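Local coordinates for protein dicer Related Helicase (Caenorhabditis elegans, PDB 6M6Q) that probably hydrolyses ATP as an RNA-binding helicase of the RIG-I-like receptor family, here represented by its mainly helical N-terminal domain, at residues E165-N169 / K170-E174; W289-G292 / F293-A296. All blocks are in the same frame, centred on the assembly; numbering follows the deposited sequence.

Chain order puts contact 1 first, at residues 165-174, where helix 162-171 runs out toward helix 174-179. Contact 2 follows much later, at 289-296 on helix 288-295. Each joins side chains about one helical turn apart, so neither closes a long loop. The two stand in series, without nesting or crossing. The centres of contact 1 and contact 2 are about 15 Å apart, and both lie on the same side of the chain's centre. They nevertheless touch. T166 and F171 of contact 1 pack on W289 of contact 2, and the K170 side chain packs on the Y290 ring. Through these side chains helices 162-171 and 288-295 pack against each other.

Contact 1. Residues E165-N169 / K170-E174; sequences ETFKN and KFYDE
F167 CG is anti to the backbone N (chi1 -171°), while F171 CG lies beside its own backbone N (chi1 -76°). At a spacing of four residues along the helix, these torsions bring the two rings together. F171 presents its edge to a face of F167, and the pair is T-shaped. The centroids are 5.0 Å apart and the planes are turned by 65°. Between the rings, F171 CD2 comes nearest, 3.5 Å from F167 CD2, above the rim of the ring and not over its middle. Y172 comes to F167 from another direction. Its OH lies at the F167 ring edge, near the ring plane, 3.8 Å from F167 CE1. Y172 CE1 is 3.9 Å from the same F167 CE1. F167 is therefore touched on a face by one aromatic and at its edge by the next.

Two backbone bonds keep the turn wound. K170 N donates to T166 O at 2.9 Å, and F171 N to F167 O at 3.1 Å. Beyond them, a water sits between the backbones of K168 and Y172, 2.7 Å from K168 O. It lies near both carbonyl oxygens. On a different side of the helix, T166 CG2 touches K170 CG at 4.1 Å. The T166 hydroxyl is held by L162 O.

Neighbours close in round these rings. L187 of helix 186-193 touches both F167 and Y172, and Y24 meets the Y172 ring edge-to-face. D173 then serves as N-cap of helix 174-179, its OD1 accepting from E176 N. The whole is a short helix-to-helix connection. An aromatic i, i+4 pair lies near the C-terminal end of the first helix, and an aspartate N-cap starts the second.

Contact 2. Residues W289-G292 / F293-A296; sequences WYYG and FIDA
This is a local contact along helix 288-295, in which Y290 and Y291 meet I294 on a buried part of the helical domain. I294 CD1 does most of the touching. It lies 3.4 Å from Y290 CE1 and 3.7 Å from Y291 CD1. Y290 CG is anti to the backbone N (chi1 171°), which swings the ring toward the following turn. I294 CG1 then lies over one face of that ring, offset toward the rim. Y291 offers CD1 to I294 at its ring edge instead, and the two side chains run side by side. An alanine in place of Y290 would lack the ring face that I294 packs on and would probably open a gap toward K170 of helix 162-171, with Y291 still beside I294. Backbone bonds from F293 N to W289 O (3.0 Å), I294 N to Y290 O (3.2 Å) and D295 N to Y291 O (3.1 Å) set the spacing of the turn. F293 faces a different side, with its ring edge toward W289 O and its ring meeting F269. Three helices pack against the segment: 162-171 on W289 and Y290, 196-204 on F293 and A296, and 314-333 on Y291, I294 and D295.

Contact 1. Residues E165-N169 / K170-E174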
ATOM      1  N   GLU B 165      11.184  15.344  16.911  1.00 78.13           N
ATOM      2  CA  GLU B 165      12.404  14.638  16.444  1.00 76.04           C
ATOM      3  C   GLU B 165      12.167  13.130  16.493  1.00 72.97           C
ATOM      4  O   GLU B 165      12.434  12.474  15.477  1.00 75.95           O
ATOM      5  CB  GLU B 165      13.620  15.029  17.285  1.00 89.06           C
ATOM      6  CG  GLU B 165      14.900  14.305  16.864  1.00104.67           C
ATOM      7  CD  GLU B 165      16.033  14.286  17.894  1.00113.73           C
ATOM      8  OE1 GLU B 165      16.885  13.356  17.827  1.00117.15           O
ATOM      9  OE2 GLU B 165      16.071  15.193  18.757  1.00117.00           O
ATOM     10  N   THR B 166      11.613  12.612  17.590  1.00 72.82           N
ATOM     11  CA  THR B 166      11.305  11.158  17.743  1.00 74.82           C
ATOM     12  C   THR B 166      10.331  10.718  16.630  1.00 72.50           C
ATOM     13  O   THR B 166      10.608   9.730  15.967  1.00 66.83           O
ATOM     14  CB  THR B 166      10.745  10.838  19.136  1.00 68.59           C
ATOM     15  OG1 THR B 166      11.498  11.544  20.120  1.00 65.60           O
ATOM     16  CG2 THR B 166      10.750   9.357  19.439  1.00 66.69           C
ATOM     17  N   PHE B 167       9.265  11.489  16.418  1.00 71.58           N
ATOM     18  CA  PHE B 167       8.213  11.275  15.390  1.00 66.17           C
ATOM     19  C   PHE B 167       8.854  11.150  14.005  1.00 66.82           C
ATOM     20  O   PHE B 167       8.595  10.149  13.315  1.00 67.49           O
ATOM     21  CB  PHE B 167       7.220  12.431  15.432  1.00 59.68           C
ATOM     22  CG  PHE B 167       5.987  12.261  14.597  1.00 59.52           C
ATOM     23  CD1 PHE B 167       5.954  12.700  13.284  1.00 61.79           C
ATOM     24  CD2 PHE B 167       4.814  11.784  15.165  1.00 62.59           C
ATOM     25  CE1 PHE B 167       4.784  12.626  12.546  1.00 62.86           C
ATOM     26  CE2 PHE B 167       3.644  11.713  14.426  1.00 61.22           C
ATOM     27  CZ  PHE B 167       3.634  12.125  13.117  1.00 61.57           C
ATOM     28  N   LYS B 168       9.688  12.120  13.624  1.00 64.14           N
ATOM     29  CA  LYS B 168      10.379  12.147  12.300  1.00 67.02           C
ATOM     30  C   LYS B 168      11.274  10.911  12.160  1.00 61.44           C
ATOM     31  O   LYS B 168      11.342  10.371  11.058  1.00 62.48           O
ATOM     32  CB  LYS B 168      11.214  13.418  12.138  1.00 63.53           C
ATOM     33  CG  LYS B 168      10.422  14.647  11.723  1.00 64.26           C
ATOM     34  CD  LYS B 168      11.225  15.942  11.757  1.00 65.88           C
ATOM     35  CE  LYS B 168      10.402  17.161  11.381  1.00 69.51           C
ATOM     36  NZ  LYS B 168      11.047  18.415  11.833  1.00 75.59           N
ATOM     37  N   ASN B 169      11.906  10.488  13.256  1.00 60.64           N
ATOM     38  CA  ASN B 169      12.948   9.430  13.278  1.00 69.14           C
ATOM     39  C   ASN B 169      12.302   8.043  13.208  1.00 68.69           C
ATOM     40  O   ASN B 169      12.828   7.201  12.477  1.00 85.09           O
ATOM     41  CB  ASN B 169      13.850   9.538  14.511  1.00 77.77           C
ATOM     42  CG  ASN B 169      14.931  10.601  14.389  1.00 85.86           C
ATOM     43  OD1 ASN B 169      15.587  10.923  15.375  1.00 94.34           O
ATOM     44  ND2 ASN B 169      15.116  11.164  13.195  1.00 79.39           N
ATOM     45  N   LYS B 170      11.203   7.806  13.914  1.00 71.01           N
ATOM     46  CA  LYS B 170      10.657   6.426  14.051  1.00 74.72           C
ATOM     47  C   LYS B 170       9.550   6.169  13.017  1.00 69.08           C
ATOM     48  O   LYS B 170       9.326   4.996  12.716  1.00 59.22           O
ATOM     49  CB  LYS B 170      10.159   6.169  15.471  1.00 79.96           C
ATOM     50  CG  LYS B 170      11.163   6.480  16.573  1.00 82.28           C
ATOM     51  CD  LYS B 170      11.672   5.270  17.298  1.00 83.63           C
ATOM     52  CE  LYS B 170      13.158   5.321  17.573  1.00 86.66           C
ATOM     53  NZ  LYS B 170      13.745   3.961  17.588  1.00 93.66           N
ATOM     54  N   PHE B 171       8.885   7.205  12.502  1.00 70.82           N
ATOM     55  CA  PHE B 171       7.667   7.056  11.658  1.00 72.44           C
ATOM     56  C   PHE B 171       7.983   7.290  10.172  1.00 68.96           C
ATOM     57  O   PHE B 171       7.091   7.077   9.344  1.00 72.95           O
ATOM     58  CB  PHE B 171       6.565   8.006  12.123  1.00 71.06           C
ATOM     59  CG  PHE B 171       5.843   7.585  13.373  1.00 66.76           C
ATOM     60  CD1 PHE B 171       5.220   6.353  13.459  1.00 65.28           C
ATOM     61  CD2 PHE B 171       5.696   8.468  14.425  1.00 73.32           C
ATOM     62  CE1 PHE B 171       4.509   5.997  14.594  1.00 67.37           C
ATOM     63  CE2 PHE B 171       4.982   8.110  15.557  1.00 71.18           C
ATOM     64  CZ  PHE B 171       4.391   6.876  15.639  1.00 65.47           C
ATOM     65  N   TYR B 172       9.200   7.705   9.834  1.00 68.45           N
ATOM     66  CA  TYR B 172       9.655   7.808   8.422  1.00 62.15           C
ATOM     67  C   TYR B 172      10.954   7.024   8.235  1.00 62.90           C
ATOM     68  O   TYR B 172      11.793   6.976   9.154  1.00 63.81           O
ATOM     69  CB  TYR B 172       9.799   9.266   7.999  1.00 54.23           C
ATOM     70  CG  TYR B 172       8.572  10.132   8.199  1.00 52.34           C
ATOM     71  CD1 TYR B 172       8.202  10.559   9.465  1.00 52.72           C
ATOM     72  CD2 TYR B 172       7.882  10.663   7.118  1.00 46.02           C
ATOM     73  CE1 TYR B 172       7.122  11.407   9.662  1.00 48.83           C
ATOM     74  CE2 TYR B 172       6.814  11.537   7.294  1.00 49.28           C
ATOM     75  CZ  TYR B 172       6.442  11.922   8.577  1.00 50.59           C
ATOM     76  OH  TYR B 172       5.396  12.782   8.792  1.00 50.30           O
ATOM     77  N   ASP B 173      11.069   6.366   7.088  1.00 71.26           N
ATOM     78  CA  ASP B 173      12.347   5.841   6.549  1.00 72.91           C
ATOM     79  C   ASP B 173      13.071   6.988   5.850  1.00 63.92           C
ATOM     80  O   ASP B 173      12.446   7.625   4.960  1.00 56.80           O
ATOM     81  CB  ASP B 173      12.108   4.667   5.601  1.00 78.89           C
ATOM     82  CG  ASP B 173      13.384   4.139   4.984  1.00 87.12           C
ATOM     83  OD1 ASP B 173      13.644   4.464   3.814  1.00 96.66           O
ATOM     84  OD2 ASP B 173      14.118   3.434   5.690  1.00 92.56           O
ATOM     85  N   GLU B 174      14.308   7.270   6.273  1.00 74.33           N
ATOM     86  CA  GLU B 174      15.159   8.395   5.775  1.00 82.57           C
ATOM     87  C   GLU B 174      15.204   8.387   4.230  1.00 76.74           C
ATOM     88  O   GLU B 174      14.988   9.481   3.631  1.00 62.25           O
ATOM     89  CB  GLU B 174      16.553   8.320   6.427  1.00 96.29           C
ATOM     90  CG  GLU B 174      17.625   9.225   5.796  1.00110.89           C
ATOM     91  CD  GLU B 174      17.443  10.733   5.945  1.00115.50           C
ATOM     92  OE1 GLU B 174      16.594  11.169   6.757  1.00122.67           O
ATOM     93  OE2 GLU B 174      18.162  11.469   5.251  1.00119.44           O
TER
HETATM   94  O   HOH W   1      13.310   8.759  10.090  1.00 55.07           O

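Contact 2. Residues W289-G292 / F293-A296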
ATOM      1  N   TRP B 289       6.927   7.338  25.366  1.00 84.36           N
ATOM      2  CA  TRP B 289       5.633   7.373  24.639  1.00 79.89           C
ATOM      3  C   TRP B 289       5.681   6.418  23.442  1.00 82.11           C
ATOM      4  O   TRP B 289       4.664   5.708  23.213  1.00 74.81           O
ATOM      5  CB  TRP B 289       5.244   8.796  24.230  1.00 75.34           C
ATOM      6  CG  TRP B 289       6.102   9.448  23.191  1.00 76.33           C
ATOM      7  CD1 TRP B 289       7.052  10.400  23.410  1.00 84.80           C
ATOM      8  CD2 TRP B 289       5.982   9.328  21.761  1.00 75.35           C
ATOM      9  NE1 TRP B 289       7.556  10.857  22.221  1.00 80.61           N
ATOM     10  CE2 TRP B 289       6.928  10.208  21.194  1.00 79.76           C
ATOM     11  CE3 TRP B 289       5.185   8.560  20.903  1.00 68.70           C
ATOM     12  CZ2 TRP B 289       7.103  10.325  19.816  1.00 80.41           C
ATOM     13  CZ3 TRP B 289       5.357   8.681  19.543  1.00 74.19           C
ATOM     14  CH2 TRP B 289       6.310   9.546  19.010  1.00 78.92           C
ATOM     15  N   TYR B 290       6.813   6.380  22.726  1.00 79.85           N
ATOM     16  CA  TYR B 290       7.013   5.544  21.516  1.00 68.15           C
ATOM     17  C   TYR B 290       7.013   4.067  21.919  1.00 65.87           C
ATOM     18  O   TYR B 290       6.288   3.284  21.290  1.00 67.77           O
ATOM     19  CB  TYR B 290       8.282   5.950  20.760  1.00 71.03           C
ATOM     20  CG  TYR B 290       8.657   4.999  19.650  1.00 76.33           C
ATOM     21  CD1 TYR B 290       9.698   4.092  19.802  1.00 77.36           C
ATOM     22  CD2 TYR B 290       7.869   4.889  18.522  1.00 82.29           C
ATOM     23  CE1 TYR B 290      10.003   3.169  18.816  1.00 76.81           C
ATOM     24  CE2 TYR B 290       8.161   3.974  17.524  1.00 87.44           C
ATOM     25  CZ  TYR B 290       9.235   3.112  17.669  1.00 84.47           C
ATOM     26  OH  TYR B 290       9.527   2.203  16.693  1.00 89.19           O
ATOM     27  N   TYR B 291       7.781   3.699  22.949  1.00 67.84           N
ATOM     28  CA  TYR B 291       7.876   2.302  23.442  1.00 68.82           C
ATOM     29  C   TYR B 291       6.547   1.927  24.114  1.00 70.85           C
ATOM     30  O   TYR B 291       6.176   0.756  24.058  1.00 78.74           O
ATOM     31  CB  TYR B 291       9.115   2.121  24.335  1.00 72.28           C
ATOM     32  CG  TYR B 291      10.424   2.324  23.610  1.00 78.79           C
ATOM     33  CD1 TYR B 291      10.695   1.650  22.429  1.00 92.27           C
ATOM     34  CD2 TYR B 291      11.381   3.219  24.072  1.00 83.36           C
ATOM     35  CE1 TYR B 291      11.872   1.859  21.724  1.00 90.81           C
ATOM     36  CE2 TYR B 291      12.563   3.442  23.377  1.00 84.09           C
ATOM     37  CZ  TYR B 291      12.808   2.760  22.196  1.00 89.78           C
ATOM     38  OH  TYR B 291      13.971   2.953  21.503  1.00 88.90           O
ATOM     39  N   GLY B 292       5.832   2.908  24.672  1.00 72.98           N
ATOM     40  CA  GLY B 292       4.470   2.736  25.225  1.00 80.14           C
ATOM     41  C   GLY B 292       3.457   2.352  24.152  1.00 78.65           C
ATOM     42  O   GLY B 292       2.562   1.538  24.443  1.00 88.78           O
ATOM     43  N   PHE B 293       3.586   2.941  22.964  1.00 77.92           N
ATOM     44  CA  PHE B 293       2.757   2.655  21.760  1.00 73.64           C
ATOM     45  C   PHE B 293       3.023   1.215  21.292  1.00 73.33           C
ATOM     46  O   PHE B 293       2.047   0.495  20.967  1.00 70.28           O
ATOM     47  CB  PHE B 293       3.052   3.664  20.640  1.00 74.84           C
ATOM     48  CG  PHE B 293       1.976   4.697  20.395  1.00 75.12           C
ATOM     49  CD1 PHE B 293       1.911   5.860  21.152  1.00 69.72           C
ATOM     50  CD2 PHE B 293       1.053   4.533  19.369  1.00 77.76           C
ATOM     51  CE1 PHE B 293       0.918   6.804  20.925  1.00 65.12           C
ATOM     52  CE2 PHE B 293       0.065   5.484  19.143  1.00 71.20           C
ATOM     53  CZ  PHE B 293       0.003   6.617  19.920  1.00 65.27           C
ATOM     54  N   ILE B 294       4.302   0.808  21.268  1.00 69.51           N
ATOM     55  CA  ILE B 294       4.759  -0.551  20.841  1.00 68.69           C
ATOM     56  C   ILE B 294       4.133  -1.594  21.774  1.00 68.43           C
ATOM     57  O   ILE B 294       3.650  -2.637  21.265  1.00 67.86           O
ATOM     58  CB  ILE B 294       6.300  -0.643  20.832  1.00 75.03           C
ATOM     59  CG1 ILE B 294       6.915   0.278  19.781  1.00 81.00           C
ATOM     60  CG2 ILE B 294       6.769  -2.085  20.653  1.00 77.70           C
ATOM     61  CD1 ILE B 294       8.421   0.300  19.810  1.00 85.82           C
ATOM     62  N   ASP B 295       4.107  -1.308  23.082  1.00 69.45           N
ATOM     63  CA  ASP B 295       3.551  -2.217  24.118  1.00 77.50           C
ATOM     64  C   ASP B 295       2.018  -2.211  24.023  1.00 78.28           C
ATOM     65  O   ASP B 295       1.409  -3.157  24.530  1.00 79.62           O
ATOM     66  CB  ASP B 295       4.074  -1.859  25.517  1.00 87.77           C
ATOM     67  CG  ASP B 295       5.528  -2.259  25.746  1.00 92.04           C
ATOM     68  OD1 ASP B 295       5.903  -3.380  25.317  1.00 87.62           O
ATOM     69  OD2 ASP B 295       6.288  -1.441  26.336  1.00 93.06           O
ATOM     70  N   ALA B 296       1.429  -1.183  23.398  1.00 74.94           N
ATOM     71  CA  ALA B 296      -0.032  -1.028  23.197  1.00 77.06           C
ATOM     72  C   ALA B 296      -0.461  -1.649  21.853  1.00 73.72           C
ATOM     73  O   ALA B 296      -1.689  -1.708  21.582  1.00 69.01           O
ATOM     74  CB  ALA B 296      -0.396   0.439  23.272  1.00 77.85           C
TER